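Local coordinates for ankyrin repeat family protein (Enterococcus faecalis, PDB 3HRA), which is of uncharacterised function but, as an ankyrin repeat protein, probably serves as a scaffold for binding other proteins, at residues 9-22 and 40-54. Numbering follows the deposited sequence.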
loop_
_atom_site.group_PDB
_atom_site.type_symbol
_atom_site.label_atom_id
_atom_site.label_comp_id
_atom_site.label_asym_id
_atom_site.label_seq_id
_atom_site.Cartn_x
_atom_site.Cartn_y
_atom_site.Cartn_z
ATOM N N LEU A 9 10.712 -22.664 1.016
ATOM C CA LEU A 9 9.669 -21.792 1.550
ATOM C C LEU A 9 8.981 -21.027 0.425
ATOM O O LEU A 9 7.776 -20.825 0.470
ATOM C CB LEU A 9 10.262 -20.835 2.591
ATOM C CG LEU A 9 9.314 -19.974 3.441
ATOM C CD1 LEU A 9 8.377 -20.865 4.279
ATOM C CD2 LEU A 9 10.152 -19.068 4.364
ATOM N N LEU A 10 9.744 -20.599 -0.582
ATOM C CA LEU A 10 9.154 -19.969 -1.766
ATOM C C LEU A 10 8.174 -20.918 -2.440
ATOM O O LEU A 10 7.080 -20.516 -2.832
ATOM C CB LEU A 10 10.236 -19.559 -2.757
ATOM C CG LEU A 10 10.987 -18.269 -2.437
ATOM C CD1 LEU A 10 12.308 -18.208 -3.192
ATOM C CD2 LEU A 10 10.121 -17.056 -2.762
ATOM N N GLU A 11 8.576 -22.180 -2.565
ATOM C CA GLU A 11 7.725 -23.192 -3.183
ATOM C C GLU A 11 6.440 -23.429 -2.389
ATOM O O GLU A 11 5.357 -23.512 -2.975
ATOM C CB GLU A 11 8.475 -24.506 -3.373
ATOM C CG GLU A 11 7.675 -25.542 -4.142
ATOM C CD GLU A 11 8.307 -26.928 -4.086
ATOM O OE1 GLU A 11 9.325 -27.163 -4.781
ATOM O OE2 GLU A 11 7.778 -27.785 -3.336
ATOM N N ALA A 12 6.552 -23.535 -1.067
ATOM C CA ALA A 12 5.376 -23.639 -0.203
ATOM C C ALA A 12 4.436 -22.427 -0.324
ATOM O O ALA A 12 3.218 -22.597 -0.318
ATOM C CB ALA A 12 5.773 -23.846 1.252
ATOM N N ALA A 13 4.995 -21.217 -0.412
ATOM C CA ALA A 13 4.167 -20.020 -0.586
ATOM C C ALA A 13 3.464 -20.007 -1.955
ATOM O O ALA A 13 2.269 -19.672 -2.066
ATOM C CB ALA A 13 5.006 -18.748 -0.390
ATOM N N ASN A 14 4.205 -20.358 -3.004
ATOM C CA ASN A 14 3.640 -20.413 -4.346
ATOM C C ASN A 14 2.491 -21.405 -4.404
ATOM O O ASN A 14 1.494 -21.160 -5.091
ATOM C CB ASN A 14 4.713 -20.763 -5.378
ATOM C CG ASN A 14 5.473 -19.532 -5.881
ATOM O OD1 ASN A 14 6.708 -19.535 -5.956
ATOM N ND2 ASN A 14 4.746 -18.491 -6.242
ATOM N N GLN A 15 2.629 -22.499 -3.648
ATOM C CA GLN A 15 1.622 -23.564 -3.573
ATOM C C GLN A 15 0.495 -23.284 -2.577
ATOM O O GLN A 15 -0.391 -24.127 -2.388
ATOM C CB GLN A 15 2.293 -24.911 -3.283
ATOM C CG GLN A 15 3.088 -25.436 -4.478
ATOM C CD GLN A 15 3.784 -26.731 -4.191
ATOM O OE1 GLN A 15 4.631 -27.175 -4.966
ATOM N NE2 GLN A 15 3.438 -27.357 -3.070
ATOM N N ARG A 16 0.519 -22.096 -1.968
ATOM C CA ARG A 16 -0.546 -21.629 -1.082
ATOM C C ARG A 16 -0.737 -22.606 0.061
ATOM O O ARG A 16 -1.861 -22.781 0.545
ATOM C CB ARG A 16 -1.858 -21.504 -1.856
ATOM C CG ARG A 16 -1.681 -21.001 -3.289
ATOM C CD ARG A 16 -1.395 -19.504 -3.333
ATOM N NE ARG A 16 -2.447 -18.745 -2.658
ATOM C CZ ARG A 16 -3.573 -18.314 -3.224
ATOM N NH1 ARG A 16 -3.838 -18.551 -4.509
ATOM N NH2 ARG A 16 -4.464 -17.663 -2.485
ATOM N N ASP A 17 0.363 -23.237 0.480
ATOM C CA ASP A 17 0.304 -24.367 1.400
ATOM C C ASP A 17 0.652 -23.902 2.809
ATOM O O ASP A 17 1.807 -23.935 3.233
ATOM C CB ASP A 17 1.239 -25.483 0.922
ATOM C CG ASP A 17 1.010 -26.805 1.662
ATOM O OD1 ASP A 17 0.430 -26.788 2.769
ATOM O OD2 ASP A 17 1.415 -27.863 1.134
ATOM N N THR A 18 -0.374 -23.450 3.519
ATOM C CA THR A 18 -0.206 -22.859 4.842
ATOM C C THR A 18 0.490 -23.834 5.813
ATOM O O THR A 18 1.394 -23.451 6.563
ATOM C CB THR A 18 -1.574 -22.469 5.401
ATOM O OG1 THR A 18 -2.202 -21.566 4.481
ATOM C CG2 THR A 18 -1.428 -21.810 6.765
ATOM N N LYS A 19 0.055 -25.089 5.807
ATOM C CA LYS A 19 0.634 -26.085 6.711
ATOM C C LYS A 19 2.109 -26.345 6.406
ATOM O O LYS A 19 2.924 -26.454 7.325
ATOM C CB LYS A 19 -0.170 -27.385 6.676
ATOM C CG LYS A 19 -1.593 -27.214 7.184
ATOM C CD LYS A 19 -2.357 -28.538 7.145
ATOM C CE LYS A 19 -3.817 -28.302 6.767
ATOM N NZ LYS A 19 -4.369 -27.096 7.444
ATOM N N LYS A 20 2.455 -26.442 5.125
ATOM C CA LYS A 20 3.864 -26.602 4.729
ATOM C C LYS A 20 4.718 -25.394 5.124
ATOM O O LYS A 20 5.855 -25.554 5.566
ATOM C CB LYS A 20 3.981 -26.856 3.216
ATOM C CG LYS A 20 5.393 -27.222 2.730
ATOM C CD LYS A 20 5.885 -28.516 3.375
ATOM C CE LYS A 20 7.247 -28.917 2.822
ATOM N NZ LYS A 20 7.676 -30.276 3.254
ATOM N N VAL A 21 4.183 -24.185 4.953
ATOM C CA VAL A 21 4.854 -22.969 5.422
ATOM C C VAL A 21 5.184 -23.037 6.908
ATOM O O VAL A 21 6.320 -22.788 7.305
ATOM C CB VAL A 21 4.033 -21.702 5.134
ATOM C CG1 VAL A 21 4.612 -20.513 5.922
ATOM C CG2 VAL A 21 4.047 -21.418 3.665
ATOM N N LYS A 22 4.203 -23.414 7.724
ATOM C CA LYS A 22 4.403 -23.469 9.166
ATOM C C LYS A 22 5.389 -24.564 9.548
ATOM O O LYS A 22 6.169 -24.382 10.476
ATOM C CB LYS A 22 3.070 -23.635 9.893
ATOM C CG LYS A 22 2.229 -22.396 9.815
ATOM C CD LYS A 22 0.843 -22.570 10.430
ATOM C CE LYS A 22 0.183 -21.219 10.652
ATOM N NZ LYS A 22 -1.071 -21.323 11.459
ATOM N N ASN A 40 10.936 -11.498 -5.379
ATOM C CA ASN A 40 9.902 -11.739 -4.362
ATOM C C ASN A 40 10.354 -12.688 -3.256
ATOM O O ASN A 40 10.908 -13.756 -3.530
ATOM C CB ASN A 40 8.637 -12.316 -5.003
ATOM C CG ASN A 40 7.834 -11.273 -5.747
ATOM O OD1 ASN A 40 7.638 -10.157 -5.266
ATOM N ND2 ASN A 40 7.356 -11.635 -6.923
ATOM N N THR A 41 10.107 -12.304 -2.004
ATOM C CA THR A 41 10.281 -13.206 -0.861
ATOM C C THR A 41 9.002 -14.016 -0.679
ATOM O O THR A 41 7.990 -13.709 -1.301
ATOM C CB THR A 41 10.493 -12.413 0.437
ATOM O OG1 THR A 41 9.392 -11.508 0.614
ATOM C CG2 THR A 41 11.740 -11.623 0.368
ATOM N N PRO A 42 9.034 -15.052 0.185
ATOM C CA PRO A 42 7.800 -15.769 0.500
ATOM C C PRO A 42 6.724 -14.815 1.014
ATOM O O PRO A 42 5.548 -14.978 0.654
ATOM C CB PRO A 42 8.258 -16.766 1.569
ATOM C CG PRO A 42 9.656 -17.086 1.152
ATOM C CD PRO A 42 10.217 -15.754 0.715
ATOM N N LEU A 43 7.117 -13.817 1.806
ATOM C CA LEU A 43 6.138 -12.874 2.332
ATOM C C LEU A 43 5.498 -12.087 1.195
ATOM O O LEU A 43 4.284 -11.949 1.153
ATOM C CB LEU A 43 6.738 -11.934 3.385
ATOM C CG LEU A 43 5.770 -10.856 3.904
ATOM C CD1 LEU A 43 4.473 -11.429 4.514
ATOM C CD2 LEU A 43 6.496 -9.929 4.893
ATOM N N ASN A 44 6.308 -11.591 0.264
ATOM C CA ASN A 44 5.744 -10.864 -0.859
ATOM C C ASN A 44 4.776 -11.733 -1.677
ATOM O O ASN A 44 3.734 -11.241 -2.128
ATOM C CB ASN A 44 6.846 -10.227 -1.721
ATOM C CG ASN A 44 6.478 -8.803 -2.188
ATOM O OD1 ASN A 44 5.320 -8.399 -2.141
ATOM N ND2 ASN A 44 7.471 -8.053 -2.638
ATOM N N ILE A 45 5.086 -13.019 -1.840
ATOM C CA ILE A 45 4.199 -13.924 -2.576
ATOM C C ILE A 45 2.865 -14.031 -1.838
ATOM O O ILE A 45 1.785 -13.923 -2.438
ATOM C CB ILE A 45 4.836 -15.324 -2.761
ATOM C CG1 ILE A 45 6.021 -15.235 -3.727
ATOM C CG2 ILE A 45 3.805 -16.336 -3.282
ATOM C CD1 ILE A 45 6.936 -16.404 -3.674
ATOM N N ALA A 46 2.941 -14.227 -0.527
ATOM C CA ALA A 46 1.731 -14.310 0.296
ATOM C C ALA A 46 0.882 -13.042 0.208
ATOM O O ALA A 46 -0.341 -13.112 0.180
ATOM C CB ALA A 46 2.089 -14.621 1.747
ATOM N N VAL A 47 1.518 -11.880 0.181
ATOM C CA VAL A 47 0.763 -10.627 0.114
ATOM C C VAL A 47 0.042 -10.489 -1.230
ATOM O O VAL A 47 -1.121 -10.090 -1.278
ATOM C CB VAL A 47 1.654 -9.392 0.398
ATOM C CG1 VAL A 47 0.885 -8.107 0.152
ATOM C CG2 VAL A 47 2.152 -9.436 1.831
ATOM N N HIS A 48 0.740 -10.834 -2.309
ATOM C CA HIS A 48 0.154 -10.867 -3.649
ATOM C C HIS A 48 -1.058 -11.803 -3.699
ATOM O O HIS A 48 -2.085 -11.461 -4.277
ATOM C CB HIS A 48 1.208 -11.296 -4.688
ATOM C CG HIS A 48 2.149 -10.195 -5.091
ATOM N ND1 HIS A 48 3.090 -9.664 -4.231
ATOM C CD2 HIS A 48 2.294 -9.524 -6.259
ATOM C CE1 HIS A 48 3.772 -8.718 -4.851
ATOM N NE2 HIS A 48 3.307 -8.611 -6.083
ATOM N N ASN A 49 -0.941 -12.967 -3.061
ATOM C CA ASN A 49 -2.006 -13.971 -3.024
ATOM C C ASN A 49 -3.127 -13.675 -2.013
ATOM O O ASN A 49 -4.187 -14.322 -2.034
ATOM C CB ASN A 49 -1.422 -15.343 -2.682
ATOM C CG ASN A 49 -0.744 -16.009 -3.863
ATOM O OD1 ASN A 49 -1.163 -15.852 -5.002
ATOM N ND2 ASN A 49 0.305 -16.772 -3.587
ATOM N N ASN A 50 -2.883 -12.700 -1.142
ATOM C CA ASN A 50 -3.721 -12.454 0.046
ATOM C C ASN A 50 -3.908 -13.704 0.910
ATOM O O ASN A 50 -5.004 -13.980 1.404
ATOM C CB ASN A 50 -5.069 -11.800 -0.285
ATOM C CG ASN A 50 -5.682 -11.096 0.921
ATOM O OD1 ASN A 50 -4.974 -10.640 1.819
ATOM N ND2 ASN A 50 -7.013 -11.003 0.942
ATOM N N ASP A 51 -2.810 -14.434 1.108
ATOM C CA ASP A 51 -2.788 -15.541 2.046
ATOM C C ASP A 51 -2.442 -14.984 3.424
ATOM O O ASP A 51 -1.270 -14.880 3.807
ATOM C CB ASP A 51 -1.808 -16.629 1.598
ATOM C CG ASP A 51 -2.350 -17.470 0.450
ATOM O OD1 ASP A 51 -3.585 -17.510 0.217
ATOM O OD2 ASP A 51 -1.538 -18.106 -0.231
ATOM N N ILE A 52 -3.489 -14.622 4.156
ATOM C CA ILE A 52 -3.335 -13.862 5.384
ATOM C C ILE A 52 -2.569 -14.646 6.469
ATOM O O ILE A 52 -1.692 -14.101 7.145
ATOM C CB ILE A 52 -4.722 -13.411 5.899
ATOM C CG1 ILE A 52 -5.362 -12.448 4.889
ATOM C CG2 ILE A 52 -4.603 -12.751 7.238
ATOM C CD1 ILE A 52 -6.848 -12.105 5.174
ATOM N N GLU A 53 -2.907 -15.913 6.649
ATOM C CA GLU A 53 -2.283 -16.681 7.718
ATOM C C GLU A 53 -0.801 -16.929 7.423
ATOM O O GLU A 53 0.038 -16.857 8.323
ATOM C CB GLU A 53 -3.036 -17.998 7.958
ATOM C CG GLU A 53 -2.468 -18.846 9.101
ATOM C CD GLU A 53 -2.532 -18.153 10.466
ATOM O OE1 GLU A 53 -1.964 -18.716 11.433
ATOM O OE2 GLU A 53 -3.154 -17.062 10.580
ATOM N N ILE A 54 -0.483 -17.204 6.159
ATOM C CA ILE A 54 0.904 -17.376 5.755
ATOM C C ILE A 54 1.668 -16.079 6.018
ATOM O O ILE A 54 2.779 -16.095 6.559
ATOM C CB ILE A 54 1.018 -17.815 4.272
ATOM C CG1 ILE A 54 0.564 -19.275 4.129
ATOM C CG2 ILE A 54 2.460 -17.625 3.748
ATOM C CD1 ILE A 54 0.519 -19.779 2.695
HETATM O O HOH W 1 1.083 -17.452 -0.810
HETATM O O HOH W 2 -2.879 -18.452 4.341
#
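R16 grips D51 side-on, NE donating to OD2 (2.7 Å) in a nearly straight bond and NH2 to OD1 (2.8 Å), a bidentate salt bridge with both acceptors close to the guanidinium plane. The carboxylate is turned 30° from that plane and is met on the syn side of both oxygens, the nitrogens lying somewhat out of its own plane. Bends at chi2 and chi3 fold the arginine back across N49, whose amide lies stacked on one guanidinium face, the two planes 13° apart. A water donates to A13 O and D51 OD2 and accepts from N49 ND2, so OD2 takes two bonds and the last turn of helix 9-14 is tied to N49 and D51.

The tight part lies between helices 9-14 and 42-49, whose axes run 5° from parallel and 8.9 Å apart. A13, without a long side chain, lets P42 and I45 come close, its CB 4.0 Å from I45 CG2. The P42 ring rests on both leucines, CG against L9 CG and CD against L10 CD2. L10 CD2 presses on I45 CD1 at 3.4 Å, closer than usual for two carbons. Nearby, I54 packs its CD1 against V21 CG2, and its CG1 lies along T18.

On the exposed rim, where R16 also lies, polar bonds replace apolar packing: K22, extended beyond CG, reaches E53 OE1 through a single NZ bond on the anti lone pair, and a second water links T18 OG1 to I54 N by longer bonds. Two successive helix pairs, each with a first helix ending in a Schellman motif (R16, N50), thus stack side by side, their first helices nearly parallel, as in the ankyrin repeat fold.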